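Local atomic coordinates of azurocidin (Homo sapiens, PDB entry 1FY1), a protein that kills Gram-negative bacteria as a neutrophil granule protein with a serine-protease fold, attracts monocytes and fibroblasts, and binds heparin and probably lipopolysaccharide. Residues A[67-72]-A[97-102]; A[14-19]-A[51-56]; A[39-44]-A[87-92]; A[144-149]-A[159-164]. The protein carries 2 engineered substitutions. One frame throughout, in Å; residues are numbered along the deposited sequence.

Contact 1 of 4, residues A[67-72]-A[97-102]; sequences SRQTFS and REANLT. With NAG (2-acetamido-2-deoxy-beta-D-glucopyranose), chain C.
Gln69 faces Ala99 and Phe71 faces Arg97 across two segments that run in opposite directions, with 7.4 Å between Gln69 CA and Ala99 CA. That spacing is too wide for a backbone ladder, and side chains fill the gap. The Gln69 amide, at the end of an extended chain, grips the main chain of Asn100 twice: Gln69 OE1 accepts from Asn100 N (2.7 Å) and Gln69 NE2 donates to Asn100 O (2.9 Å). Asn100 O lies in the plane of the Gln69 amide, and the two bonds together fix the rotation of that amide. Arg97 CG is set between backbone N and carbonyl carbon (chi1 71°), beside the edge of the Phe71 ring, and Arg97 NH1 then donates to Thr70 O at 2.8 Å. Phe71 CE1 stands 3.6 Å above the Arg97 guanidinium plane, over its centre, the two planes 35° apart, while Phe71 CZ meets Ala99 CB at 3.6 Å. The sugar joined to Asn100 ND2 reaches the edge of this guanidinium, where its O6 accepts from Arg97 NH2 at 2.6 Å. Strand 69-77 is hydrogen-bonded to strand 52-55 through Gln69 with Leu55 and Phe71 with Val53. Ala99 is hydrogen-bonded through its backbone to Ala33, and its side chain and that of Phe71 both rest on Leu55, placing the glycosylated loop against the N-terminal barrel.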
loop_
_atom_site.group_PDB
_atom_site.type_symbol
_atom_site.label_atom_id
_atom_site.label_comp_id
_atom_site.label_asym_id
_atom_site.label_seq_id
_atom_site.Cartn_x
_atom_site.Cartn_y
_atom_site.Cartn_z
ATOM N N SER A 67 -20.561 4.899 -3.262
ATOM C CA SER A 67 -19.252 5.515 -3.071
ATOM C C SER A 67 -18.141 4.632 -3.603
ATOM O O SER A 67 -17.127 5.125 -4.041
ATOM C CB SER A 67 -18.966 5.847 -1.629
ATOM O OG SER A 67 -18.723 4.631 -0.961
ATOM N N ARG A 68 -18.337 3.328 -3.560
ATOM C CA ARG A 68 -17.376 2.394 -4.060
ATOM C C ARG A 68 -17.364 2.325 -5.564
ATOM O O ARG A 68 -18.288 2.835 -6.194
ATOM C CB ARG A 68 -17.627 1.008 -3.554
ATOM C CG ARG A 68 -17.253 0.851 -2.103
ATOM C CD ARG A 68 -17.222 -0.613 -1.716
ATOM N NE ARG A 68 -17.109 -0.740 -0.281
ATOM C CZ ARG A 68 -16.992 -1.912 0.318
ATOM N NH1 ARG A 68 -16.994 -3.044 -0.388
ATOM N NH2 ARG A 68 -16.866 -1.971 1.647
ATOM N N GLN A 69 -16.323 1.621 -6.081
ATOM C CA GLN A 69 -15.963 1.308 -7.490
ATOM C C GLN A 69 -15.256 -0.036 -7.481
ATOM O O GLN A 69 -14.300 -0.231 -6.728
ATOM C CB GLN A 69 -15.068 2.385 -8.150
ATOM C CG GLN A 69 -15.894 3.602 -8.545
ATOM C CD GLN A 69 -15.122 4.835 -8.969
ATOM O OE1 GLN A 69 -14.901 5.055 -10.143
ATOM N NE2 GLN A 69 -14.918 5.767 -8.061
ATOM N N THR A 70 -15.751 -0.986 -8.260
ATOM C CA THR A 70 -15.166 -2.325 -8.263
ATOM C C THR A 70 -14.460 -2.685 -9.555
ATOM O O THR A 70 -14.927 -2.417 -10.658
ATOM C CB THR A 70 -16.153 -3.360 -7.702
ATOM O OG1 THR A 70 -16.645 -2.814 -6.485
ATOM C CG2 THR A 70 -15.473 -4.674 -7.380
ATOM N N PHE A 71 -13.287 -3.291 -9.438
ATOM C CA PHE A 71 -12.527 -3.576 -10.631
ATOM C C PHE A 71 -11.782 -4.876 -10.543
ATOM O O PHE A 71 -11.428 -5.346 -9.468
ATOM C CB PHE A 71 -11.420 -2.492 -10.855
ATOM C CG PHE A 71 -11.874 -1.044 -11.020
ATOM C CD1 PHE A 71 -12.181 -0.542 -12.285
ATOM C CD2 PHE A 71 -11.970 -0.177 -9.933
ATOM C CE1 PHE A 71 -12.604 0.771 -12.484
ATOM C CE2 PHE A 71 -12.378 1.144 -10.106
ATOM C CZ PHE A 71 -12.707 1.612 -11.381
ATOM N N SER A 72 -11.571 -5.417 -11.737
ATOM C CA SER A 72 -10.808 -6.608 -12.023
ATOM C C SER A 72 -9.428 -6.175 -12.570
ATOM O O SER A 72 -9.263 -5.084 -13.107
ATOM C CB SER A 72 -11.521 -7.533 -12.994
ATOM O OG SER A 72 -11.612 -6.873 -14.241
ATOM N N ARG A 97 -10.803 -0.917 -16.379
ATOM C CA ARG A 97 -11.332 0.324 -16.928
ATOM C C ARG A 97 -10.988 1.533 -16.052
ATOM O O ARG A 97 -10.577 1.379 -14.911
ATOM C CB ARG A 97 -12.829 0.189 -17.053
ATOM C CG ARG A 97 -13.527 0.187 -15.699
ATOM C CD ARG A 97 -14.933 -0.379 -15.801
ATOM N NE ARG A 97 -15.751 -0.052 -14.650
ATOM C CZ ARG A 97 -15.776 -0.752 -13.525
ATOM N NH1 ARG A 97 -15.035 -1.844 -13.346
ATOM N NH2 ARG A 97 -16.564 -0.337 -12.541
ATOM N N GLU A 98 -11.157 2.740 -16.599
ATOM C CA GLU A 98 -10.855 3.973 -15.878
ATOM C C GLU A 98 -11.666 4.226 -14.646
ATOM O O GLU A 98 -12.885 4.261 -14.684
ATOM C CB GLU A 98 -10.948 5.264 -16.721
ATOM C CG GLU A 98 -9.739 5.482 -17.645
ATOM C CD GLU A 98 -9.450 6.934 -17.888
ATOM O OE1 GLU A 98 -10.190 7.842 -17.515
ATOM O OE2 GLU A 98 -8.299 7.104 -18.500
ATOM N N ALA A 99 -10.975 4.501 -13.577
ATOM C CA ALA A 99 -11.652 4.817 -12.375
ATOM C C ALA A 99 -12.205 6.224 -12.473
ATOM O O ALA A 99 -11.553 7.147 -12.969
ATOM C CB ALA A 99 -10.727 4.665 -11.168
ATOM N N ASN A 100 -13.439 6.371 -12.013
ATOM C CA ASN A 100 -14.101 7.654 -11.971
ATOM C C ASN A 100 -13.589 8.359 -10.747
ATOM O O ASN A 100 -13.692 7.810 -9.651
ATOM C CB ASN A 100 -15.631 7.495 -11.875
ATOM C CG ASN A 100 -16.416 7.685 -13.158
ATOM O OD1 ASN A 100 -16.501 8.816 -13.677
ATOM N ND2 ASN A 100 -17.061 6.605 -13.623
ATOM N N LEU A 101 -13.015 9.538 -10.948
ATOM C CA LEU A 101 -12.460 10.360 -9.877
ATOM C C LEU A 101 -13.543 11.100 -9.121
ATOM O O LEU A 101 -14.060 12.107 -9.611
ATOM C CB LEU A 101 -11.488 11.360 -10.479
ATOM C CG LEU A 101 -10.124 10.761 -10.714
ATOM C CD1 LEU A 101 -9.279 11.069 -9.495
ATOM C CD2 LEU A 101 -10.253 9.248 -10.819
ATOM N N THR A 102 -13.884 10.606 -7.932
ATOM C CA THR A 102 -14.922 11.211 -7.114
ATOM C C THR A 102 -14.378 11.811 -5.845
ATOM O O THR A 102 -13.165 11.868 -5.634
ATOM C CB THR A 102 -15.986 10.139 -6.785
ATOM O OG1 THR A 102 -15.498 9.221 -5.825
ATOM C CG2 THR A 102 -16.295 9.336 -8.041
HETATM C C1 NAG C . -18.420 6.179 -13.351
HETATM C C2 NAG C . -19.542 6.098 -14.410
HETATM C C3 NAG C . -20.303 4.732 -14.324
HETATM C C4 NAG C . -19.487 3.448 -13.999
HETATM C C5 NAG C . -18.666 3.808 -12.747
HETATM C C6 NAG C . -17.870 2.657 -12.103
HETATM C C7 NAG C . -21.100 7.979 -14.994
HETATM C C8 NAG C . -22.327 8.708 -14.389
HETATM N N2 NAG C . -20.555 7.139 -14.106
HETATM O O3 NAG C . -21.010 4.559 -15.529
HETATM O O4 NAG C . -20.354 2.264 -13.782
HETATM O O5 NAG C . -17.829 4.901 -13.182
HETATM O O6 NAG C . -16.735 2.265 -12.914
HETATM O O7 NAG C . -21.033 7.678 -16.189
#

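Contact 2 of 4, residues A[14-19]-A[51-56]; sequences FLASIQ and STVVLG
Gln19 and Val54 bury the most surface here, the glutamine laying its amide across the valine two residues from its own strand partner. Gln19 CG sits beside the backbone N (chi1 -47°) and the chain continues extended, which brings Gln19 CD and NE2 each to 3.5 Å from Val54 CG2. The main chain of Gln19 is joined to Thr52 in both directions: Thr52 N donates to Gln19 O at 2.8 Å, and Gln19 N to Thr52 O at 3.1 Å, the latter from well above the carbonyl plane. Val54 forms the next hydrogen-bonded pair, with Ser17; Val54 N to Ser17 O is 2.9 Å and almost straight (173°). The Ser17 hydroxyl is hydrogen-bonded to His24 ND1. Strands 15-20 and 52-55 stand at the two ends of the order across a six-stranded antiparallel sheet, so their pairing closes the N-terminal barrel of the chymotrypsin fold. Ile18 belongs to the opposite face and forms a non-hydrogen-bonded pair with Val53; the two side chains lie alongside each other, Ile18 CG1 3.8 Å from Val53 CG2. Ile18 CG2 rests on the carbonyl of Thr52, and Val36 of strand 35-38 packs against Val53 from across the barrel. Toward Gly56 a water takes over, donating to both Leu15 O and Val54 O, while Ala16 CB still touches Leu55 CD2 at 3.9 Å.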
loop_
_atom_site.group_PDB
_atom_site.type_symbol
_atom_site.label_atom_id
_atom_site.label_comp_id
_atom_site.label_asym_id
_atom_site.label_seq_id
_atom_site.Cartn_x
_atom_site.Cartn_y
_atom_site.Cartn_z
ATOM N N PHE A 14 -7.356 7.699 -1.628
ATOM C CA PHE A 14 -6.482 7.055 -2.590
ATOM C C PHE A 14 -6.362 5.575 -2.356
ATOM O O PHE A 14 -5.930 4.788 -3.194
ATOM C CB PHE A 14 -5.071 7.704 -2.507
ATOM C CG PHE A 14 -4.533 7.842 -1.100
ATOM C CD1 PHE A 14 -3.995 6.764 -0.385
ATOM C CD2 PHE A 14 -4.527 9.093 -0.481
ATOM C CE1 PHE A 14 -3.482 6.927 0.907
ATOM C CE2 PHE A 14 -4.007 9.272 0.803
ATOM C CZ PHE A 14 -3.497 8.184 1.505
ATOM N N LEU A 15 -6.781 5.256 -1.180
ATOM C CA LEU A 15 -6.708 3.947 -0.627
ATOM C C LEU A 15 -7.541 2.876 -1.314
ATOM O O LEU A 15 -8.738 3.031 -1.546
ATOM C CB LEU A 15 -7.109 4.099 0.838
ATOM C CG LEU A 15 -6.312 3.203 1.751
ATOM C CD1 LEU A 15 -4.823 3.573 1.604
ATOM C CD2 LEU A 15 -6.783 3.404 3.188
ATOM N N ALA A 16 -6.863 1.752 -1.595
ATOM C CA ALA A 16 -7.450 0.567 -2.198
ATOM C C ALA A 16 -7.452 -0.635 -1.249
ATOM O O ALA A 16 -6.594 -0.815 -0.365
ATOM C CB ALA A 16 -6.744 0.199 -3.491
ATOM N N SER A 17 -8.429 -1.498 -1.521
ATOM C CA SER A 17 -8.627 -2.738 -0.821
ATOM C C SER A 17 -8.643 -3.868 -1.841
ATOM O O SER A 17 -9.561 -3.971 -2.677
ATOM C CB SER A 17 -9.939 -2.765 -0.043
ATOM O OG SER A 17 -10.107 -4.034 0.562
ATOM N N ILE A 18 -7.582 -4.679 -1.793
ATOM C CA ILE A 18 -7.441 -5.834 -2.670
ATOM C C ILE A 18 -8.142 -7.069 -2.051
ATOM O O ILE A 18 -7.890 -7.476 -0.889
ATOM C CB ILE A 18 -6.025 -6.080 -3.202
ATOM C CG1 ILE A 18 -5.549 -4.893 -4.052
ATOM C CG2 ILE A 18 -6.009 -7.356 -4.041
ATOM C CD1 ILE A 18 -4.927 -3.819 -3.212
ATOM N N GLN A 19 -9.043 -7.677 -2.827
ATOM C CA GLN A 19 -9.786 -8.772 -2.268
ATOM C C GLN A 19 -9.726 -10.062 -3.058
ATOM O O GLN A 19 -9.478 -10.121 -4.260
ATOM C CB GLN A 19 -11.259 -8.348 -2.071
ATOM C CG GLN A 19 -11.371 -6.981 -1.391
ATOM C CD GLN A 19 -12.769 -6.586 -0.946
ATOM O OE1 GLN A 19 -12.937 -5.799 0.017
ATOM N NE2 GLN A 19 -13.774 -7.089 -1.662
ATOM N N SER A 51 -8.106 -12.080 -7.915
ATOM C CA SER A 51 -8.532 -11.040 -7.005
ATOM C C SER A 51 -9.297 -9.858 -7.655
ATOM O O SER A 51 -9.388 -9.720 -8.864
ATOM C CB SER A 51 -7.343 -10.514 -6.232
ATOM O OG SER A 51 -6.653 -11.606 -5.641
ATOM N N THR A 52 -9.807 -8.963 -6.820
ATOM C CA THR A 52 -10.573 -7.783 -7.225
ATOM C C THR A 52 -9.915 -6.596 -6.584
ATOM O O THR A 52 -9.043 -6.737 -5.736
ATOM C CB THR A 52 -11.974 -7.867 -6.585
ATOM O OG1 THR A 52 -12.620 -9.012 -7.051
ATOM C CG2 THR A 52 -12.864 -6.677 -6.875
ATOM N N VAL A 53 -10.382 -5.428 -6.925
ATOM C CA VAL A 53 -9.852 -4.213 -6.362
ATOM C C VAL A 53 -10.992 -3.254 -6.112
ATOM O O VAL A 53 -11.658 -2.836 -7.051
ATOM C CB VAL A 53 -8.805 -3.575 -7.291
ATOM C CG1 VAL A 53 -8.539 -2.139 -6.858
ATOM C CG2 VAL A 53 -7.511 -4.385 -7.285
ATOM N N VAL A 54 -11.210 -2.956 -4.822
ATOM C CA VAL A 54 -12.271 -2.058 -4.393
ATOM C C VAL A 54 -11.812 -0.668 -3.997
ATOM O O VAL A 54 -11.041 -0.475 -3.033
ATOM C CB VAL A 54 -12.979 -2.669 -3.214
ATOM C CG1 VAL A 54 -14.299 -1.939 -2.992
ATOM C CG2 VAL A 54 -13.182 -4.147 -3.490
ATOM N N LEU A 55 -12.298 0.316 -4.719
ATOM C CA LEU A 55 -11.957 1.687 -4.417
ATOM C C LEU A 55 -13.114 2.357 -3.667
ATOM O O LEU A 55 -14.262 1.955 -3.821
ATOM C CB LEU A 55 -11.633 2.492 -5.719
ATOM C CG LEU A 55 -10.462 1.971 -6.565
ATOM C CD1 LEU A 55 -10.403 2.776 -7.840
ATOM C CD2 LEU A 55 -9.151 2.176 -5.868
ATOM N N GLY A 56 -12.833 3.413 -2.926
ATOM C CA GLY A 56 -13.867 4.149 -2.231
ATOM C C GLY A 56 -14.451 3.503 -0.965
ATOM O O GLY A 56 -15.379 4.039 -0.382
HETATM O O HOH W 1 -11.150 1.334 -0.859
#

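Contact 3 of 4, residues A[39-44]-A[87-92]; sequences AASCFQ and LNDLML
Asp89 turns its carboxylate onto the start of the short 3-10 turn 40-42. With CG anti to the backbone N (chi1 -170°), Asp89 OD1 accepts from Ser41 N at 2.6 Å on its syn side, somewhat out of the carboxylate plane. Asp89 OD2 takes the Ser41 hydroxyl; the modelled separation is very short and doubtful, but one residue, through its backbone N-H and its hydroxyl, serves both oxygens. Two residues on from Asp89, Met91 supplies the apolar part of the contact. Its chain runs extended and bends at the last torsion, bringing Met91 CE to 3.7 Å from Ala40 CB. Met91 SD lies 4.8 Å from the centre of the Phe43 ring in an oblique Met-aromatic contact. In the next shell, Ser190 OG also bonds Asp89 OD2, while Thr204 OG1 bonds Asp89 O, and Asp89 itself is at the centre of an inverse gamma turn. The 3-10 turn is held by Cys42 N to Ala39 O and Phe43 N to Ala40 O, and by the Cys42-Cys26 disulfide. Tyr81 packs on Ala40 and Ser41. In active peptidases of this family the residue at the Ser41 position is the catalytic histidine, and Asp89 corresponds to the triad aspartate. Here a serine replaces the histidine that would take the proton from the nucleophile, so the aspartate bonds a hydroxyl that cannot serve as the general base, consistent with a serine protease homolog.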
loop_
_atom_site.group_PDB
_atom_site.type_symbol
_atom_site.label_atom_id
_atom_site.label_comp_id
_atom_site.label_asym_id
_atom_site.label_seq_id
_atom_site.Cartn_x
_atom_site.Cartn_y
_atom_site.Cartn_z
ATOM N N ALA A 39 2.198 -4.072 -3.004
ATOM C CA ALA A 39 3.343 -4.932 -2.729
ATOM C C ALA A 39 3.332 -6.202 -3.573
ATOM O O ALA A 39 2.318 -6.888 -3.691
ATOM C CB ALA A 39 3.365 -5.302 -1.255
ATOM N N ALA A 40 4.467 -6.567 -4.161
ATOM C CA ALA A 40 4.463 -7.791 -4.965
ATOM C C ALA A 40 4.145 -9.003 -4.095
ATOM O O ALA A 40 3.491 -9.957 -4.506
ATOM C CB ALA A 40 5.769 -7.988 -5.717
ATOM N N SER A 41 4.645 -8.943 -2.869
ATOM C CA SER A 41 4.455 -9.986 -1.887
ATOM C C SER A 41 2.997 -10.321 -1.525
ATOM O O SER A 41 2.772 -11.345 -0.876
ATOM C CB SER A 41 5.332 -9.751 -0.669
ATOM O OG SER A 41 5.219 -8.410 -0.247
ATOM N N CYS A 42 2.017 -9.487 -1.916
ATOM C CA CYS A 42 0.599 -9.750 -1.656
ATOM C C CYS A 42 0.140 -10.751 -2.631
ATOM O O CYS A 42 -0.916 -11.354 -2.560
ATOM C CB CYS A 42 -0.221 -8.502 -1.960
ATOM S SG CYS A 42 -0.019 -7.426 -0.572
ATOM N N PHE A 43 1.007 -10.834 -3.583
ATOM C CA PHE A 43 0.799 -11.639 -4.716
ATOM C C PHE A 43 1.279 -13.057 -4.738
ATOM O O PHE A 43 1.479 -13.635 -5.808
ATOM C CB PHE A 43 0.775 -10.827 -6.003
ATOM C CG PHE A 43 -0.431 -9.918 -6.003
ATOM C CD1 PHE A 43 -1.627 -10.402 -6.528
ATOM C CD2 PHE A 43 -0.408 -8.615 -5.500
ATOM C CE1 PHE A 43 -2.779 -9.615 -6.576
ATOM C CE2 PHE A 43 -1.551 -7.814 -5.546
ATOM C CZ PHE A 43 -2.737 -8.314 -6.078
ATOM N N GLN A 44 1.458 -13.638 -3.571
ATOM C CA GLN A 44 1.783 -15.036 -3.556
ATOM C C GLN A 44 0.507 -15.594 -4.126
ATOM O O GLN A 44 -0.193 -14.865 -4.837
ATOM C CB GLN A 44 2.119 -15.580 -2.172
ATOM C CG GLN A 44 3.447 -15.032 -1.683
ATOM C CD GLN A 44 4.558 -15.340 -2.644
ATOM O OE1 GLN A 44 4.515 -16.076 -3.612
ATOM N NE2 GLN A 44 5.667 -14.720 -2.309
ATOM N N LEU A 87 13.434 -8.423 -2.194
ATOM C CA LEU A 87 13.941 -7.247 -2.824
ATOM C C LEU A 87 13.042 -6.821 -3.943
ATOM O O LEU A 87 12.526 -7.674 -4.654
ATOM C CB LEU A 87 15.387 -7.431 -3.299
ATOM C CG LEU A 87 16.428 -7.383 -2.180
ATOM C CD1 LEU A 87 17.734 -7.981 -2.693
ATOM C CD2 LEU A 87 16.688 -5.936 -1.763
ATOM N N ASN A 88 12.867 -5.504 -4.069
ATOM C CA ASN A 88 12.056 -4.917 -5.113
ATOM C C ASN A 88 10.608 -5.338 -5.081
ATOM O O ASN A 88 10.012 -5.606 -6.128
ATOM C CB ASN A 88 12.677 -5.151 -6.490
ATOM C CG ASN A 88 14.141 -4.748 -6.532
ATOM O OD1 ASN A 88 14.603 -3.853 -5.799
ATOM N ND2 ASN A 88 14.891 -5.427 -7.383
ATOM N N ASP A 89 10.070 -5.392 -3.858
ATOM C CA ASP A 89 8.682 -5.755 -3.554
ATOM C C ASP A 89 7.764 -4.572 -3.828
ATOM O O ASP A 89 7.493 -3.739 -2.961
ATOM C CB ASP A 89 8.566 -6.144 -2.080
ATOM C CG ASP A 89 7.267 -6.740 -1.747
ATOM O OD1 ASP A 89 6.459 -7.071 -2.625
ATOM O OD2 ASP A 89 7.075 -6.859 -0.468
ATOM N N LEU A 90 7.311 -4.557 -5.072
ATOM C CA LEU A 90 6.489 -3.530 -5.660
ATOM C C LEU A 90 5.831 -4.141 -6.918
ATOM O O LEU A 90 6.422 -4.983 -7.596
ATOM C CB LEU A 90 7.396 -2.258 -5.847
ATOM C CG LEU A 90 6.969 -1.074 -6.747
ATOM C CD1 LEU A 90 5.561 -0.606 -6.480
ATOM C CD2 LEU A 90 7.868 0.114 -6.495
ATOM N N MET A 91 4.562 -3.778 -7.161
ATOM C CA MET A 91 3.812 -4.274 -8.270
ATOM C C MET A 91 2.689 -3.354 -8.612
ATOM O O MET A 91 2.108 -2.792 -7.717
ATOM C CB MET A 91 3.216 -5.628 -7.945
ATOM C CG MET A 91 2.498 -6.173 -9.158
ATOM S SD MET A 91 2.048 -7.903 -8.986
ATOM C CE MET A 91 3.622 -8.724 -8.641
ATOM N N LEU A 92 2.407 -3.194 -9.897
ATOM C CA LEU A 92 1.339 -2.339 -10.381
ATOM C C LEU A 92 0.247 -3.142 -11.035
ATOM O O LEU A 92 0.521 -4.038 -11.832
ATOM C CB LEU A 92 1.790 -1.313 -11.431
ATOM C CG LEU A 92 2.873 -0.323 -10.990
ATOM C CD1 LEU A 92 3.327 0.472 -12.203
ATOM C CD2 LEU A 92 2.283 0.658 -9.978
#

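Contact 4 of 4, residues A[144-149]-A[159-164]; sequences VNVTVT and VCTGVL. With NAG (2-acetamido-2-deoxy-beta-D-glucopyranose), chain D.
This is the antiparallel pairing of a beta hairpin, strand 142-148 against strand 158-162, in the seven-stranded sheet on the C-terminal side of the fold. Thr147 and Gly162 form the hydrogen-bonded pair: Gly162 N donates to Thr147 O at 3.0 Å, and Thr147 N returns a bond of 3.2 Å to Gly162 O. A further bond, Thr149 N to Cys160 O, carries the ladder toward the hairpin loop, where a water donates to Thr149 O and accepts from Cys160 N. Between them Val148 and Thr161 make a non-hydrogen-bonded pair, Val148 CA 4.5 Å from Thr161 CA. The Thr161 hydroxyl adds a weak bond to Thr147 O, and Thr161 OG1 lies 3.5 Å from Val146 CG2, the two side chains crossing at about a right angle. The Thr149 methyl packs against the Thr161-Gly162 peptide. With its OG1 between backbone N and carbonyl carbon (chi1 69°), Thr149 turns that oxygen toward Cys160 CB, 3.6 Å away. Val146 and Val148 pack on Cys123 of the adjoining strand 122-127, and Thr161 on Phe203 of strand 201-204 at the other flank. Asn145 carries an N-linked sugar on ND2, and its OD1 is hydrogen-bonded to Gln124; the acetamido oxygen O7 of the sugar receives a weak bond from Asn145 N. A disulfide ties Cys160, on the second strand, to Cys154 in the connecting loop. Such a hairpin, its connection stapled by a disulfide, belongs to the second barrel of the chymotrypsin-like serine proteases.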
loop_
_atom_site.group_PDB
_atom_site.type_symbol
_atom_site.label_atom_id
_atom_site.label_comp_id
_atom_site.label_asym_id
_atom_site.label_seq_id
_atom_site.Cartn_x
_atom_site.Cartn_y
_atom_site.Cartn_z
ATOM N N VAL A 144 -1.795 5.721 11.952
ATOM C CA VAL A 144 -0.828 6.026 12.963
ATOM C C VAL A 144 0.190 7.019 12.400
ATOM O O VAL A 144 0.317 7.176 11.187
ATOM C CB VAL A 144 -0.201 4.688 13.413
ATOM C CG1 VAL A 144 0.655 4.001 12.348
ATOM C CG2 VAL A 144 0.497 4.766 14.766
ATOM N N ASN A 145 0.839 7.764 13.289
ATOM C CA ASN A 145 1.866 8.710 12.907
ATOM C C ASN A 145 3.203 8.034 13.049
ATOM O O ASN A 145 3.476 7.505 14.131
ATOM C CB ASN A 145 1.907 9.979 13.780
ATOM C CG ASN A 145 0.861 11.030 13.477
ATOM O OD1 ASN A 145 0.411 11.181 12.347
ATOM N ND2 ASN A 145 0.516 11.813 14.492
ATOM N N VAL A 146 4.008 8.018 11.964
ATOM C CA VAL A 146 5.333 7.394 11.985
ATOM C C VAL A 146 6.472 8.374 11.827
ATOM O O VAL A 146 6.277 9.535 11.466
ATOM C CB VAL A 146 5.532 6.242 11.026
ATOM C CG1 VAL A 146 4.482 5.182 11.275
ATOM C CG2 VAL A 146 5.493 6.738 9.589
ATOM N N THR A 147 7.666 7.843 12.048
ATOM C CA THR A 147 8.889 8.590 11.964
ATOM C C THR A 147 9.991 7.737 11.328
ATOM O O THR A 147 10.238 6.557 11.699
ATOM C CB THR A 147 9.249 9.111 13.364
ATOM O OG1 THR A 147 10.275 10.076 13.300
ATOM C CG2 THR A 147 9.637 7.958 14.275
ATOM N N VAL A 148 10.595 8.344 10.287
ATOM C CA VAL A 148 11.664 7.715 9.510
ATOM C C VAL A 148 12.943 7.525 10.337
ATOM O O VAL A 148 13.464 8.488 10.894
ATOM C CB VAL A 148 11.991 8.567 8.282
ATOM C CG1 VAL A 148 13.108 7.910 7.507
ATOM C CG2 VAL A 148 10.816 8.740 7.357
ATOM N N THR A 149 13.461 6.298 10.426
ATOM C CA THR A 149 14.670 6.032 11.211
ATOM C C THR A 149 15.947 6.239 10.438
ATOM O O THR A 149 15.941 6.244 9.215
ATOM C CB THR A 149 14.746 4.567 11.645
ATOM O OG1 THR A 149 14.981 3.731 10.520
ATOM C CG2 THR A 149 13.480 4.172 12.365
ATOM N N VAL A 159 12.955 1.930 3.176
ATOM C CA VAL A 159 12.765 3.112 3.993
ATOM C C VAL A 159 12.017 2.574 5.205
ATOM O O VAL A 159 10.961 1.991 5.063
ATOM C CB VAL A 159 12.077 4.276 3.285
ATOM C CG1 VAL A 159 10.675 3.870 2.929
ATOM C CG2 VAL A 159 11.975 5.477 4.177
ATOM N N CYS A 160 12.669 2.625 6.359
ATOM C CA CYS A 160 12.167 2.142 7.620
ATOM C C CYS A 160 11.569 3.218 8.527
ATOM O O CYS A 160 11.889 4.413 8.463
ATOM C CB CYS A 160 13.227 1.363 8.391
ATOM S SG CYS A 160 13.917 0.051 7.396
ATOM N N THR A 161 10.770 2.730 9.481
ATOM C CA THR A 161 10.043 3.565 10.403
ATOM C C THR A 161 9.773 2.966 11.778
ATOM O O THR A 161 9.788 1.760 12.016
ATOM C CB THR A 161 8.736 3.752 9.645
ATOM O OG1 THR A 161 8.543 5.042 9.160
ATOM C CG2 THR A 161 7.530 3.070 10.234
ATOM N N GLY A 162 9.498 3.845 12.707
ATOM C CA GLY A 162 9.219 3.426 14.043
ATOM C C GLY A 162 8.273 4.407 14.703
ATOM O O GLY A 162 8.012 5.491 14.193
ATOM N N VAL A 163 7.779 4.019 15.872
ATOM C CA VAL A 163 6.865 4.866 16.581
ATOM C C VAL A 163 7.417 5.196 17.898
ATOM O O VAL A 163 8.001 4.340 18.537
ATOM C CB VAL A 163 5.588 4.165 16.895
ATOM C CG1 VAL A 163 4.665 5.220 17.467
ATOM C CG2 VAL A 163 5.002 3.617 15.616
ATOM N N LEU A 164 7.203 6.429 18.301
ATOM C CA LEU A 164 7.725 6.822 19.581
ATOM C C LEU A 164 7.146 6.017 20.742
ATOM O O LEU A 164 7.834 5.803 21.724
ATOM C CB LEU A 164 7.963 8.339 19.776
ATOM C CG LEU A 164 9.007 8.914 18.786
ATOM C CD1 LEU A 164 9.109 10.439 18.882
ATOM C CD2 LEU A 164 10.382 8.288 18.996
HETATM C C1 NAG D . -0.710 12.560 14.385
HETATM C C2 NAG D . -1.359 12.015 15.648
HETATM C C3 NAG D . -2.181 13.193 16.242
HETATM C C4 NAG D . -1.321 14.488 16.412
HETATM C C5 NAG D . -0.525 14.861 15.156
HETATM C C6 NAG D . 0.565 15.925 15.400
HETATM C C7 NAG D . -1.976 9.626 15.384
HETATM C C8 NAG D . -3.280 8.975 14.873
HETATM N N2 NAG D . -2.254 10.925 15.258
HETATM O O3 NAG D . -2.593 12.697 17.492
HETATM O O4 NAG D . -1.988 15.727 16.864
HETATM O O5 NAG D . 0.104 13.648 14.752
HETATM O O6 NAG D . 1.642 15.419 16.244
HETATM O O7 NAG D . -0.929 9.150 15.894
HETATM O O HOH W 2 15.279 4.223 7.456
#

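Overall arrangement
From the N terminus, 14-19 waits for 51-56, and contact 2 closes the first long loop by joining the end strands of the N-terminal barrel. Segment 39-44 leaves within that loop but meets 87-92 only later, so contact 3 crosses contact 2; it joins the loop after strand 35-38 to the start of strand 91-95. Contact 1 opens at 67-72, inside contact 3, and closes last of the three at 97-102; it crosses contact 3 but follows contact 2 in series. Contacts 1 and 2 share neighbouring strands, and contact 3 touches contact 2 through Phe43 and Ile18. Contact 4, a local hairpin, lies in the C-terminal sheet, its centre about 31 Å from that of contact 1.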